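Local coordinates for protein phosphoribosyltransferase (Thermus thermophilus, PDB 1WD5) that is a predicted type I phosphoribosyltransferase, probably a glycosyltransferase that transfers a phosphoribosyl group, although its own substrate is not established, at residues 51-59 and 94-102. Numbering follows the deposited sequence.
Sequences VVLVRKVGA and EAARQRDVL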
# COMPACT_ATOMS: atom_id res chain seq x y z
N VAL A 51 -0.04 -5.21 -7.36
CA VAL A 51 0.80 -4.34 -6.57
C VAL A 51 0.37 -2.90 -6.79
O VAL A 51 -0.13 -2.55 -7.85
CB VAL A 51 2.28 -4.50 -6.98
CG1 VAL A 51 2.43 -4.14 -8.46
CG2 VAL A 51 3.16 -3.62 -6.13
N VAL A 52 0.54 -2.06 -5.76
CA VAL A 52 0.21 -0.66 -5.89
C VAL A 52 1.56 0.03 -6.00
O VAL A 52 2.44 -0.18 -5.15
CB VAL A 52 -0.60 -0.12 -4.67
CG1 VAL A 52 0.15 -0.38 -3.38
CG2 VAL A 52 -0.88 1.36 -4.86
N LEU A 53 1.73 0.81 -7.06
CA LEU A 53 2.99 1.49 -7.33
C LEU A 53 2.81 3.00 -7.27
O LEU A 53 2.26 3.61 -8.19
CB LEU A 53 3.49 1.05 -8.71
CG LEU A 53 3.80 -0.45 -8.79
CD1 LEU A 53 3.81 -0.94 -10.23
CD2 LEU A 53 5.16 -0.70 -8.13
N VAL A 54 3.28 3.59 -6.18
CA VAL A 54 3.15 5.02 -5.96
C VAL A 54 4.34 5.58 -5.17
O VAL A 54 5.13 4.83 -4.61
CB VAL A 54 1.87 5.32 -5.14
CG1 VAL A 54 0.65 4.73 -5.83
CG2 VAL A 54 2.01 4.71 -3.75
N ARG A 55 4.44 6.91 -5.15
CA ARG A 55 5.49 7.62 -4.42
C ARG A 55 4.89 8.85 -3.75
O ARG A 55 3.99 9.50 -4.29
CB ARG A 55 6.61 8.08 -5.36
CG ARG A 55 7.50 6.95 -5.90
CD ARG A 55 8.38 6.37 -4.81
NE ARG A 55 9.29 7.36 -4.25
CZ ARG A 55 10.03 7.17 -3.17
NH1 ARG A 55 9.97 6.01 -2.51
NH2 ARG A 55 10.82 8.14 -2.72
N LYS A 56 5.40 9.17 -2.57
CA LYS A 56 4.93 10.35 -1.86
C LYS A 56 5.67 11.57 -2.40
O LYS A 56 6.85 11.48 -2.75
CB LYS A 56 5.22 10.19 -0.37
CG LYS A 56 4.89 11.41 0.48
CD LYS A 56 6.13 11.90 1.20
CE LYS A 56 6.74 10.80 2.06
NZ LYS A 56 8.18 11.07 2.32
N VAL A 57 4.97 12.69 -2.49
CA VAL A 57 5.55 13.95 -2.95
C VAL A 57 5.65 14.79 -1.68
O VAL A 57 4.64 15.25 -1.16
CB VAL A 57 4.62 14.65 -3.98
CG1 VAL A 57 5.13 16.05 -4.29
CG2 VAL A 57 4.54 13.82 -5.25
N GLY A 58 6.87 14.96 -1.18
CA GLY A 58 7.08 15.70 0.05
C GLY A 58 7.20 17.20 -0.08
O GLY A 58 7.40 17.72 -1.18
N ALA A 59 7.08 17.89 1.05
CA ALA A 59 7.15 19.35 1.10
C ALA A 59 8.58 19.89 1.05
O ALA A 59 9.54 19.17 1.33
CB ALA A 59 6.46 19.84 2.36
N GLU A 94 9.40 18.16 -7.76
CA GLU A 94 9.39 17.04 -6.83
C GLU A 94 8.71 15.83 -7.47
O GLU A 94 9.18 14.70 -7.34
CB GLU A 94 8.67 17.43 -5.54
CG GLU A 94 8.36 16.26 -4.59
CD GLU A 94 9.58 15.76 -3.81
OE1 GLU A 94 10.72 16.18 -4.12
OE2 GLU A 94 9.39 14.93 -2.89
N ALA A 95 7.59 16.06 -8.16
CA ALA A 95 6.87 14.97 -8.81
C ALA A 95 7.77 14.24 -9.81
O ALA A 95 7.75 13.01 -9.88
CB ALA A 95 5.64 15.51 -9.52
N ALA A 96 8.55 15.00 -10.58
CA ALA A 96 9.46 14.41 -11.56
C ALA A 96 10.51 13.52 -10.90
O ALA A 96 10.84 12.45 -11.41
CB ALA A 96 10.13 15.50 -12.39
N ARG A 97 11.05 13.97 -9.77
CA ARG A 97 12.05 13.18 -9.07
C ARG A 97 11.46 11.87 -8.56
O ARG A 97 12.12 10.83 -8.60
CB ARG A 97 12.64 13.96 -7.89
CG ARG A 97 13.53 15.13 -8.31
CD ARG A 97 14.36 15.64 -7.13
NE ARG A 97 13.54 16.27 -6.10
CZ ARG A 97 13.13 17.53 -6.14
NH1 ARG A 97 13.46 18.31 -7.16
NH2 ARG A 97 12.37 18.01 -5.16
N GLN A 98 10.21 11.91 -8.09
CA GLN A 98 9.56 10.70 -7.59
C GLN A 98 9.20 9.75 -8.73
O GLN A 98 9.21 8.53 -8.54
CB GLN A 98 8.31 11.06 -6.78
CG GLN A 98 8.57 11.91 -5.54
CD GLN A 98 9.60 11.30 -4.60
OE1 GLN A 98 9.71 10.08 -4.47
NE2 GLN A 98 10.36 12.15 -3.92
N ARG A 99 8.88 10.29 -9.90
CA ARG A 99 8.55 9.43 -11.03
C ARG A 99 9.78 8.60 -11.40
O ARG A 99 9.66 7.43 -11.74
CB ARG A 99 8.11 10.24 -12.25
CG ARG A 99 6.79 10.99 -12.08
CD ARG A 99 6.26 11.46 -13.43
NE ARG A 99 4.99 12.18 -13.28
CZ ARG A 99 4.89 13.49 -13.10
NH1 ARG A 99 5.98 14.24 -13.04
NH2 ARG A 99 3.69 14.04 -12.94
N ASP A 100 10.95 9.22 -11.32
CA ASP A 100 12.20 8.52 -11.65
C ASP A 100 12.46 7.35 -10.71
O ASP A 100 12.95 6.31 -11.13
CB ASP A 100 13.40 9.47 -11.57
CG ASP A 100 13.31 10.60 -12.57
OD1 ASP A 100 12.83 10.37 -13.70
OD2 ASP A 100 13.75 11.72 -12.23
N VAL A 101 12.14 7.53 -9.43
CA VAL A 101 12.35 6.48 -8.43
C VAL A 101 11.44 5.28 -8.65
O VAL A 101 11.77 4.15 -8.29
CB VAL A 101 12.07 7.02 -7.00
CG1 VAL A 101 12.23 5.91 -5.98
CG2 VAL A 101 13.01 8.17 -6.69
N LEU A 102 10.30 5.55 -9.27
CA LEU A 102 9.30 4.52 -9.51
C LEU A 102 9.34 3.84 -10.88
O LEU A 102 8.96 2.68 -11.01
CB LEU A 102 7.92 5.17 -9.32
CG LEU A 102 6.64 4.35 -9.34
CD1 LEU A 102 6.59 3.46 -8.12
CD2 LEU A 102 5.45 5.30 -9.35
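Arg-55, Gln-98 and Leu-102 show how a sheet strand and a helix in a type I phosphoribosyltransferase fold can be joined by apolar packing and a polar chain that share some of the same side chains. The C-terminal half of strand 48-59, where it pairs with strand 66-71 of the central sheet, lies against helix 88-112; the two local axes run nearly antiparallel, at 150° and 8.2 Å apart. On the close-packed side Leu-53, Leu-102, Val-57 and Glu-94 are buried. Leu-102, its CG anti to the backbone N (chi1 -173°), puts CD1 4.0 Å from Leu-53 CB, while its CB meets Arg-55 CG as the two side chains slide past each other. Farther along the strand, Val-57 CG1 presses on Glu-94 CG at 3.3 Å, and Gln-98 CG comes just as near to Lys-56 O. Glu-94 OE1 forms a salt bridge with Arg-97 NH2 on the same helix, and Tyr-90 adds a hydrogen bond to Gly-58 O.

The looser, solvent side is that of Arg-55 and Val-101, the latter exposed. Bends at chi2 and chi3 fold the arginine chain so that its guanidinium edge meets the amide oxygen of Gln-98, the two planes nearly coplanar. NE and NH2 both give bent hydrogen bonds to Gln-98 OE1, NE nearly along the C=O axis and NH2 in the carbonyl plane on a lone pair. With OE1 held by Arg-55 and NE2 tied to Glu-94 OE2, the amide is probably restrained. Val-101 CG1 lies over one face of the guanidinium, offset toward its rim, 3.7 Å from Arg-55 NE. Glu-94 OE2 is held from opposite faces of its carboxylate plane: by Gln-98 NE2 at 3.1 Å, and by Gly-58 N at 3.0 Å on the anti side.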